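Local atomic coordinates of initiator protein NS1 (Murine minute virus, PDB entry 4R94), a protein that nicks viral DNA at the replication origin and unwinds it with an ATP-driven helicase, activities that initiate and direct replication of the parvoviral genome. Residues A[116-121]-A[126-131]; A[215-220]-A[226-231]; A[135-138]-A[144-147]. All blocks are in the same frame, centred on the assembly; numbering follows the deposited sequence.

Interaction 1 of 3, residues A[116-121]-A[126-131]. With MG (magnesium ion), chain B.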
loop_
_atom_site.group_PDB
_atom_site.type_symbol
_atom_site.label_atom_id
_atom_site.label_comp_id
_atom_site.label_asym_id
_atom_site.label_seq_id
_atom_site.Cartn_x
_atom_site.Cartn_y
_atom_site.Cartn_z
ATOM N N VAL A 116 -1.162 5.399 -1.722
ATOM C CA VAL A 116 -1.063 4.144 -1.002
ATOM C C VAL A 116 -2.253 4.015 -0.057
ATOM O O VAL A 116 -2.589 4.981 0.633
ATOM C CB VAL A 116 0.282 4.117 -0.228
ATOM C CG1 VAL A 116 0.304 3.042 0.847
ATOM C CG2 VAL A 116 1.446 3.972 -1.219
ATOM N N GLN A 117 -2.933 2.864 -0.034
ATOM C CA GLN A 117 -4.013 2.660 0.939
ATOM C C GLN A 117 -4.035 1.241 1.494
ATOM O O GLN A 117 -4.198 0.249 0.753
ATOM C CB GLN A 117 -5.384 2.981 0.334
ATOM C CG GLN A 117 -6.523 2.732 1.321
ATOM C CD GLN A 117 -7.723 3.621 1.026
ATOM O OE1 GLN A 117 -7.611 4.847 1.054
ATOM N NE2 GLN A 117 -8.876 3.010 0.767
ATOM N N HIS A 118 -3.872 1.153 2.807
ATOM C CA HIS A 118 -3.930 -0.124 3.511
ATOM C C HIS A 118 -5.360 -0.469 3.847
ATOM O O HIS A 118 -6.083 0.368 4.389
ATOM C CB HIS A 118 -3.134 -0.084 4.808
ATOM C CG HIS A 118 -1.675 0.177 4.605
ATOM N ND1 HIS A 118 -0.744 -0.829 4.581
ATOM C CD2 HIS A 118 -1.008 1.336 4.396
ATOM C CE1 HIS A 118 0.458 -0.297 4.394
ATOM N NE2 HIS A 118 0.318 1.010 4.265
ATOM N N GLU A 119 -5.733 -1.709 3.560
ATOM C CA GLU A 119 -7.096 -2.193 3.752
ATOM C C GLU A 119 -7.144 -3.588 4.378
ATOM O O GLU A 119 -6.126 -4.279 4.518
ATOM C CB GLU A 119 -7.854 -2.218 2.417
ATOM C CG GLU A 119 -7.958 -0.858 1.740
ATOM C CD GLU A 119 -8.805 -0.876 0.477
ATOM O OE1 GLU A 119 -9.026 -1.963 -0.109
ATOM O OE2 GLU A 119 -9.219 0.221 0.066
ATOM N N TRP A 120 -8.357 -4.000 4.749
ATOM C CA TRP A 120 -8.568 -5.323 5.308
ATOM C C TRP A 120 -9.690 -5.974 4.540
ATOM O O TRP A 120 -10.837 -5.550 4.635
ATOM C CB TRP A 120 -8.914 -5.258 6.794
ATOM C CG TRP A 120 -8.966 -6.606 7.430
ATOM C CD1 TRP A 120 -10.035 -7.463 7.478
ATOM C CD2 TRP A 120 -7.897 -7.257 8.112
ATOM N NE1 TRP A 120 -9.686 -8.612 8.148
ATOM C CE2 TRP A 120 -8.379 -8.509 8.553
ATOM C CE3 TRP A 120 -6.578 -6.905 8.393
ATOM C CZ2 TRP A 120 -7.579 -9.410 9.255
ATOM C CZ3 TRP A 120 -5.783 -7.797 9.100
ATOM C CH2 TRP A 120 -6.288 -9.035 9.524
ATOM N N GLY A 121 -9.347 -6.983 3.759
ATOM C CA GLY A 121 -10.339 -7.667 2.950
ATOM C C GLY A 121 -11.039 -8.756 3.735
ATOM O O GLY A 121 -10.456 -9.367 4.629
ATOM N N TRP A 126 -5.195 -8.208 5.547
ATOM C CA TRP A 126 -4.404 -7.009 5.248
ATOM C C TRP A 126 -3.859 -7.040 3.836
ATOM O O TRP A 126 -3.338 -8.055 3.378
ATOM C CB TRP A 126 -3.228 -6.823 6.222
ATOM C CG TRP A 126 -2.335 -5.731 5.705
ATOM C CD1 TRP A 126 -2.486 -4.385 5.906
ATOM C CD2 TRP A 126 -1.197 -5.890 4.849
ATOM N NE1 TRP A 126 -1.493 -3.698 5.240
ATOM C CE2 TRP A 126 -0.697 -4.598 4.577
ATOM C CE3 TRP A 126 -0.539 -6.998 4.304
ATOM C CZ2 TRP A 126 0.426 -4.382 3.756
ATOM C CZ3 TRP A 126 0.578 -6.786 3.496
ATOM C CH2 TRP A 126 1.043 -5.485 3.230
ATOM N N HIS A 127 -3.969 -5.905 3.152
ATOM C CA HIS A 127 -3.294 -5.714 1.873
ATOM C C HIS A 127 -3.125 -4.228 1.648
ATOM O O HIS A 127 -3.735 -3.420 2.344
ATOM C CB HIS A 127 -4.066 -6.355 0.723
ATOM C CG HIS A 127 -5.453 -5.832 0.551
ATOM N ND1 HIS A 127 -6.480 -6.122 1.430
ATOM C CD2 HIS A 127 -5.989 -5.040 -0.407
ATOM C CE1 HIS A 127 -7.590 -5.546 1.005
ATOM N NE2 HIS A 127 -7.319 -4.873 -0.100
ATOM N N CYS A 128 -2.298 -3.865 0.676
ATOM C CA CYS A 128 -2.005 -2.460 0.454
ATOM C C CYS A 128 -2.084 -2.129 -1.029
ATOM O O CYS A 128 -1.321 -2.655 -1.841
ATOM C CB CYS A 128 -0.623 -2.126 1.048
ATOM S SG CYS A 128 -0.228 -0.386 0.929
ATOM N N HIS A 129 -3.047 -1.285 -1.382
ATOM C CA HIS A 129 -3.161 -0.775 -2.733
ATOM C C HIS A 129 -2.131 0.307 -3.002
ATOM O O HIS A 129 -1.920 1.198 -2.182
ATOM C CB HIS A 129 -4.549 -0.202 -2.963
ATOM C CG HIS A 129 -5.624 -1.228 -2.930
ATOM N ND1 HIS A 129 -6.058 -1.871 -4.066
ATOM C CD2 HIS A 129 -6.357 -1.718 -1.904
ATOM C CE1 HIS A 129 -7.028 -2.711 -3.745
ATOM N NE2 HIS A 129 -7.223 -2.644 -2.439
ATOM N N VAL A 130 -1.502 0.218 -4.160
ATOM C CA VAL A 130 -0.629 1.277 -4.645
ATOM C C VAL A 130 -1.005 1.694 -6.057
ATOM O O VAL A 130 -1.041 0.866 -6.970
ATOM C CB VAL A 130 0.847 0.850 -4.637
ATOM C CG1 VAL A 130 1.731 1.999 -5.166
ATOM C CG2 VAL A 130 1.252 0.407 -3.253
ATOM N N LEU A 131 -1.263 2.984 -6.233
ATOM C CA LEU A 131 -1.367 3.555 -7.573
ATOM C C LEU A 131 -0.092 4.331 -7.827
ATOM O O LEU A 131 0.315 5.122 -6.981
ATOM C CB LEU A 131 -2.584 4.481 -7.689
ATOM C CG LEU A 131 -3.947 3.873 -7.349
ATOM C CD1 LEU A 131 -5.049 4.924 -7.589
ATOM C CD2 LEU A 131 -4.202 2.592 -8.143
HETATM MG MG MG B . -8.816 -3.654 -1.288
HETATM O O HOH W 1 -8.825 -5.332 -2.574
HETATM O O HOH W 2 -10.342 -4.402 0.021
HETATM O O HOH W 3 -10.209 -2.904 -2.593
#

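Interaction 2 of 3, residues A[215-220]-A[226-231]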
loop_
_atom_site.group_PDB
_atom_site.type_symbol
_atom_site.label_atom_id
_atom_site.label_comp_id
_atom_site.label_asym_id
_atom_site.label_seq_id
_atom_site.Cartn_x
_atom_site.Cartn_y
_atom_site.Cartn_z
ATOM N N LYS A 215 -14.805 2.736 4.501
ATOM C CA LYS A 215 -15.016 2.996 5.927
ATOM C C LYS A 215 -13.750 2.771 6.762
ATOM O O LYS A 215 -13.021 1.805 6.546
ATOM C CB LYS A 215 -16.146 2.108 6.460
ATOM C CG LYS A 215 -16.453 2.320 7.942
ATOM C CD LYS A 215 -17.857 1.843 8.297
ATOM C CE LYS A 215 -18.161 2.056 9.775
ATOM N NZ LYS A 215 -19.601 1.805 10.076
ATOM N N LYS A 216 -13.500 3.659 7.720
ATOM C CA LYS A 216 -12.304 3.591 8.560
ATOM C C LYS A 216 -12.385 2.441 9.552
ATOM O O LYS A 216 -13.373 2.285 10.280
ATOM C CB LYS A 216 -12.100 4.921 9.300
ATOM C CG LYS A 216 -10.935 4.971 10.305
ATOM C CD LYS A 216 -9.602 5.114 9.609
ATOM C CE LYS A 216 -8.459 5.380 10.611
ATOM N NZ LYS A 216 -8.471 6.790 11.104
ATOM N N ILE A 217 -11.339 1.627 9.571
ATOM C CA ILE A 217 -11.225 0.566 10.565
ATOM C C ILE A 217 -10.961 1.155 11.952
ATOM O O ILE A 217 -10.005 1.911 12.152
ATOM C CB ILE A 217 -10.104 -0.421 10.196
ATOM C CG1 ILE A 217 -10.462 -1.156 8.901
ATOM C CG2 ILE A 217 -9.811 -1.389 11.357
ATOM C CD1 ILE A 217 -9.283 -1.919 8.304
ATOM N N SER A 218 -11.802 0.796 12.917
ATOM C CA SER A 218 -11.691 1.358 14.263
ATOM C C SER A 218 -11.704 0.288 15.347
ATOM O O SER A 218 -11.675 0.598 16.537
ATOM C CB SER A 218 -12.834 2.341 14.507
ATOM O OG SER A 218 -14.071 1.702 14.253
ATOM N N THR A 219 -11.755 -0.971 14.927
ATOM C CA THR A 219 -11.887 -2.090 15.849
ATOM C C THR A 219 -10.969 -3.239 15.469
ATOM O O THR A 219 -10.495 -3.324 14.338
ATOM C CB THR A 219 -13.341 -2.631 15.879
ATOM O OG1 THR A 219 -13.673 -3.170 14.593
ATOM C CG2 THR A 219 -14.334 -1.532 16.218
ATOM N N SER A 220 -10.723 -4.125 16.424
ATOM C CA SER A 220 -10.165 -5.432 16.113
ATOM C C SER A 220 -11.163 -6.492 16.580
ATOM O O SER A 220 -11.590 -6.471 17.733
ATOM C CB SER A 220 -8.802 -5.625 16.766
ATOM O OG SER A 220 -7.815 -4.822 16.135
ATOM N N GLY A 226 -12.690 -2.397 5.159
ATOM C CA GLY A 226 -12.340 -1.084 5.678
ATOM C C GLY A 226 -10.899 -0.708 5.360
ATOM O O GLY A 226 -10.119 -1.551 4.929
ATOM N N TYR A 227 -10.559 0.560 5.550
ATOM C CA TYR A 227 -9.175 1.007 5.344
ATOM C C TYR A 227 -8.537 1.381 6.680
ATOM O O TYR A 227 -9.211 1.824 7.623
ATOM C CB TYR A 227 -9.112 2.202 4.369
ATOM C CG TYR A 227 -9.521 3.536 4.989
ATOM C CD1 TYR A 227 -10.864 3.900 5.084
ATOM C CD2 TYR A 227 -8.566 4.424 5.482
ATOM C CE1 TYR A 227 -11.240 5.100 5.664
ATOM C CE2 TYR A 227 -8.930 5.633 6.048
ATOM C CZ TYR A 227 -10.273 5.963 6.143
ATOM O OH TYR A 227 -10.655 7.157 6.721
ATOM N N PHE A 228 -7.224 1.197 6.755
ATOM C CA PHE A 228 -6.443 1.594 7.923
ATOM C C PHE A 228 -5.881 3.005 7.806
ATOM O O PHE A 228 -5.971 3.807 8.726
ATOM C CB PHE A 228 -5.255 0.659 8.138
ATOM C CG PHE A 228 -5.610 -0.728 8.606
ATOM C CD1 PHE A 228 -5.914 -0.975 9.940
ATOM C CD2 PHE A 228 -5.551 -1.798 7.726
ATOM C CE1 PHE A 228 -6.196 -2.269 10.372
ATOM C CE2 PHE A 228 -5.836 -3.084 8.139
ATOM C CZ PHE A 228 -6.161 -3.324 9.473
ATOM N N LEU A 229 -5.273 3.280 6.661
ATOM C CA LEU A 229 -4.283 4.333 6.537
ATOM C C LEU A 229 -4.083 4.590 5.053
ATOM O O LEU A 229 -4.024 3.633 4.272
ATOM C CB LEU A 229 -2.952 3.885 7.192
ATOM C CG LEU A 229 -1.753 4.825 7.248
ATOM C CD1 LEU A 229 -1.949 5.805 8.392
ATOM C CD2 LEU A 229 -0.452 4.048 7.449
ATOM N N SER A 230 -3.986 5.857 4.657
ATOM C CA SER A 230 -3.686 6.202 3.272
ATOM C C SER A 230 -2.626 7.276 3.211
ATOM O O SER A 230 -2.406 7.998 4.190
ATOM C CB SER A 230 -4.938 6.683 2.528
ATOM O OG SER A 230 -5.996 5.772 2.714
ATOM N N SER A 231 -1.976 7.396 2.062
ATOM C CA SER A 231 -1.013 8.475 1.851
ATOM C C SER A 231 -0.779 8.705 0.375
ATOM O O SER A 231 -1.057 7.842 -0.452
ATOM C CB SER A 231 0.320 8.166 2.525
ATOM O OG SER A 231 0.841 6.916 2.093
HETATM O O HOH W 4 -6.388 7.236 8.509
#

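Interaction 3 of 3, residues A[135-138]-A[144-147]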
loop_
_atom_site.group_PDB
_atom_site.type_symbol
_atom_site.label_atom_id
_atom_site.label_comp_id
_atom_site.label_asym_id
_atom_site.label_seq_id
_atom_site.Cartn_x
_atom_site.Cartn_y
_atom_site.Cartn_z
ATOM N N LYS A 135 5.281 10.739 -15.967
ATOM C CA LYS A 135 5.823 10.894 -17.315
ATOM C C LYS A 135 6.836 9.803 -17.688
ATOM O O LYS A 135 6.934 9.416 -18.853
ATOM C CB LYS A 135 6.452 12.285 -17.470
ATOM C CG LYS A 135 7.611 12.572 -16.532
ATOM C CD LYS A 135 8.221 13.937 -16.822
ATOM C CE LYS A 135 9.496 14.169 -16.019
ATOM N NZ LYS A 135 10.580 13.214 -16.394
ATOM N N ASP A 136 7.568 9.279 -16.706
ATOM C CA ASP A 136 8.566 8.252 -16.995
ATOM C C ASP A 136 7.966 6.845 -17.016
ATOM O O ASP A 136 8.699 5.858 -17.091
ATOM C CB ASP A 136 9.706 8.308 -15.974
ATOM C CG ASP A 136 10.327 9.687 -15.874
ATOM O OD1 ASP A 136 10.972 10.120 -16.854
ATOM O OD2 ASP A 136 10.170 10.335 -14.818
ATOM N N PHE A 137 6.638 6.757 -16.953
ATOM C CA PHE A 137 5.942 5.469 -16.920
ATOM C C PHE A 137 5.132 5.235 -18.195
ATOM O O PHE A 137 4.448 6.141 -18.663
ATOM C CB PHE A 137 4.985 5.388 -15.724
ATOM C CG PHE A 137 5.653 5.444 -14.377
ATOM C CD1 PHE A 137 6.204 6.623 -13.902
ATOM C CD2 PHE A 137 5.666 4.330 -13.556
ATOM C CE1 PHE A 137 6.800 6.675 -12.645
ATOM C CE2 PHE A 137 6.255 4.375 -12.307
ATOM C CZ PHE A 137 6.827 5.549 -11.849
ATOM N N SER A 138 5.206 4.023 -18.739
ATOM C CA SER A 138 4.355 3.621 -19.860
ATOM C C SER A 138 3.775 2.224 -19.631
ATOM O O SER A 138 4.400 1.387 -18.991
ATOM C CB SER A 138 5.131 3.669 -21.184
ATOM O OG SER A 138 6.327 2.908 -21.117
ATOM N N TRP A 144 7.212 -5.612 -15.909
ATOM C CA TRP A 144 8.533 -5.426 -15.326
ATOM C C TRP A 144 8.435 -4.809 -13.934
ATOM O O TRP A 144 9.127 -5.244 -13.007
ATOM C CB TRP A 144 9.402 -4.544 -16.228
ATOM C CG TRP A 144 10.800 -4.317 -15.725
ATOM C CD1 TRP A 144 11.909 -5.057 -16.021
ATOM C CD2 TRP A 144 11.243 -3.262 -14.858
ATOM N NE1 TRP A 144 13.013 -4.532 -15.391
ATOM C CE2 TRP A 144 12.633 -3.429 -14.673
ATOM C CE3 TRP A 144 10.601 -2.198 -14.219
ATOM C CZ2 TRP A 144 13.385 -2.571 -13.875
ATOM C CZ3 TRP A 144 11.351 -1.344 -13.433
ATOM C CH2 TRP A 144 12.729 -1.536 -13.265
ATOM N N TRP A 145 7.568 -3.809 -13.791
ATOM C CA TRP A 145 7.403 -3.138 -12.504
ATOM C C TRP A 145 6.892 -4.129 -11.466
ATOM O O TRP A 145 7.413 -4.178 -10.346
ATOM C CB TRP A 145 6.451 -1.933 -12.625
ATOM C CG TRP A 145 7.191 -0.625 -12.750
ATOM C CD1 TRP A 145 7.658 -0.054 -13.901
ATOM C CD2 TRP A 145 7.564 0.255 -11.683
ATOM N NE1 TRP A 145 8.290 1.136 -13.613
ATOM C CE2 TRP A 145 8.247 1.346 -12.257
ATOM C CE3 TRP A 145 7.379 0.228 -10.290
ATOM C CZ2 TRP A 145 8.759 2.398 -11.491
ATOM C CZ3 TRP A 145 7.877 1.277 -9.532
ATOM C CH2 TRP A 145 8.561 2.349 -10.135
ATOM N N ARG A 146 5.887 -4.931 -11.825
ATOM C CA ARG A 146 5.364 -5.912 -10.871
ATOM C C ARG A 146 6.443 -6.895 -10.443
ATOM O O ARG A 146 6.560 -7.229 -9.262
ATOM C CB ARG A 146 4.176 -6.686 -11.441
ATOM C CG ARG A 146 3.430 -7.521 -10.380
ATOM C CD ARG A 146 2.922 -8.863 -10.931
ATOM N NE ARG A 146 4.036 -9.745 -11.272
ATOM C CZ ARG A 146 4.743 -10.443 -10.385
ATOM N NH1 ARG A 146 4.453 -10.366 -9.093
ATOM N NH2 ARG A 146 5.752 -11.220 -10.785
ATOM N N ARG A 147 7.237 -7.363 -11.397
ATOM C CA ARG A 147 8.293 -8.315 -11.063
ATOM C C ARG A 147 9.347 -7.720 -10.127
ATOM O O ARG A 147 9.724 -8.349 -9.135
ATOM C CB ARG A 147 8.964 -8.836 -12.333
ATOM C CG ARG A 147 10.066 -9.842 -12.038
ATOM C CD ARG A 147 10.500 -10.569 -13.297
ATOM N NE ARG A 147 10.849 -9.638 -14.367
ATOM C CZ ARG A 147 12.033 -9.043 -14.479
ATOM N NH1 ARG A 147 12.984 -9.279 -13.585
ATOM N NH2 ARG A 147 12.267 -8.210 -15.484
HETATM O O HOH W 5 8.984 3.068 -15.713
#

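Interaction 1 of 3, residues A[116-121]-A[126-131]
Glu119 and His129 each turn CG anti to their own carbonyl carbon (chi1 -60° and -66°), whereas His127 sets CG between its backbone N and carbonyl carbon (chi1 59°); from adjacent antiparallel strands the three side chains thus converge on one magnesium ion. The metal is bound by Glu119 OE1 at 2.1 Å, His127 NE2 at 2.3 Å and His129 NE2 at 2.2 Å, and three waters complete six-fold coordination. Cys128, between the two histidines of this RCR-2 motif, points to the other face of the sheet, the alternation that places both imidazoles on the metal side. The second carboxylate oxygen, Glu119 OE2, accepts a hydrogen bond from Gln117 NE2 through its anti lone pair (2.9 Å) and forms a salt bridge with Lys214, which helps fix the rotation of the carboxylate. Gln117 OE1 is in turn hydrogen-bonded to Ser230 OG and Arg245. His127 ND1 is hydrogen-bonded to Gly125 O, a second-shell contact that helps set the ring's rotation.

On the opposite face Trp126 NE1 donates to His118 ND1 at 3.0 Å, the partner lying in both ring planes. Because ND1 accepts, the proton of His118 probably sits on NE2, which is paired with Asp91. Cys128 SG lies over the centre of the His118 ring, 3.6 Å from its centroid, and also touches Val116 CG1. Trp126 N lies over one face of the Trp120 indole, toward its rim near CE3. Backbone bonds pair Gln117 with His129 and Glu119 with His127.

The hairpin lies within the central antiparallel sheet of the HUH nuclease domain, flanked by strands 24-31 and 227-232. Helix 81-104 packs against the Val116, His118 and Val130 face, and helix 203-211, carrying the nuclease residue Tyr210, approaches the metal face.

Interaction 2 of 3, residues A[215-220]-A[226-231]
The loop that follows helix 203-211, which carries the nuclease residue Tyr210, meets strand 227-232, an outer strand of the nickase sheet, through a single backbone bridge between Lys216 and Tyr227. Tyr227 N donates to Lys215 O, and Ile217 N donates to Tyr227 O at 2.9 Å.

Side chains extend the bridge in two directions. Ile217 sets CG1 anti to its carbonyl carbon (chi1 -65°) and brings CD1 over the centre of the Phe228 ring, 3.5 Å from the centroid and 6° off the normal, a CH-pi contact; its CG2 branch reaches Phe228 CE1 more loosely at 3.8 Å. Lys216, bent at chi2 and chi4, crosses the Tyr227 phenol at a slant, with CD 3.6 Å from Tyr227 CZ, and its CE lies beside Phe228 O. Beyond the pair, Arg245 makes a cation-pi contact with Tyr227, and the Lys216 ammonium does the same with Trp67.

A water bridges Lys216 NZ and Phe228 O through weak bonds only. The join therefore rests chiefly on two backbone bonds and apolar contact, with the lysine supplying its methylenes to Tyr227 while its charge is directed to Trp67.

Interaction 3 of 3, residues A[135-138]-A[144-147]
Aromatic contact between Phe137 and Trp145 accounts for the direct touch of the loop 135-138 with helix 142-160. Phe137 CE2 meets the benzo part of the indole, 3.3 Å from Trp145 CZ2. This carbon stands above one indole face, displaced toward the rim, with Phe137 CZ also near Trp145 CZ2 at 3.7 Å. The arrangement is oblique: the planes are inclined by 32° and the centroids of the phenyl and six-membered indole rings are 5.1 Å apart. Phe137 has CG anti to its carbonyl carbon (chi1 -64°), a setting that carries the phenyl ring across to the helix. On the opposite indole face, Trp144 CZ3 lies 3.9 Å above the plane, also offset toward the rim.

Polar linkage is made through water. One molecule lies in the plane of the indole at its edge, accepts from Trp145 NE1 at 2.9 Å and donates to Asp136 O at 3.1 Å. The pyrrole N-H of Trp145 and a backbone carbonyl of the loop are thereby joined beside the aromatic contact.

Within the loop, Lys135 NZ forms a salt bridge with the neighbouring Asp136 carboxylate, through weak hydrogen bonds.

Phe26 of strand 24-31 and Leu102 of helix 81-104 touch both aromatic side chains, which places them between the sheet and that helix. The arrangement is that of a strand-to-helix connection, in which the loop leaving strand 125-134 folds an aromatic residue back onto the first turns of the next helix, away from the nuclease site.

How the interactions relate
Interactions 1 and 2 adjoin within one sheet, where strand 112-121 is the neighbour of 227-232; their centres are 10 Å apart. His118 O and Phe228 N, 2.8 Å apart, probably hydrogen bond, as do Gln117 OE1 and Ser230 OG at 2.5 Å. Interaction 2 borders the nuclease site: the Tyr227 side chain is about 4 Å from that of Glu119 and about 8 Å from the magnesium ion, and the side chains of catalytic Tyr210 and Glu119 are about 5 Å apart. Interaction 3 continues the chain from strand 125-134 into helix 142-160, its centre 19 Å from that of interaction 1. It lies across the chain's centre from interaction 2, with nearest atoms about 14 Å apart.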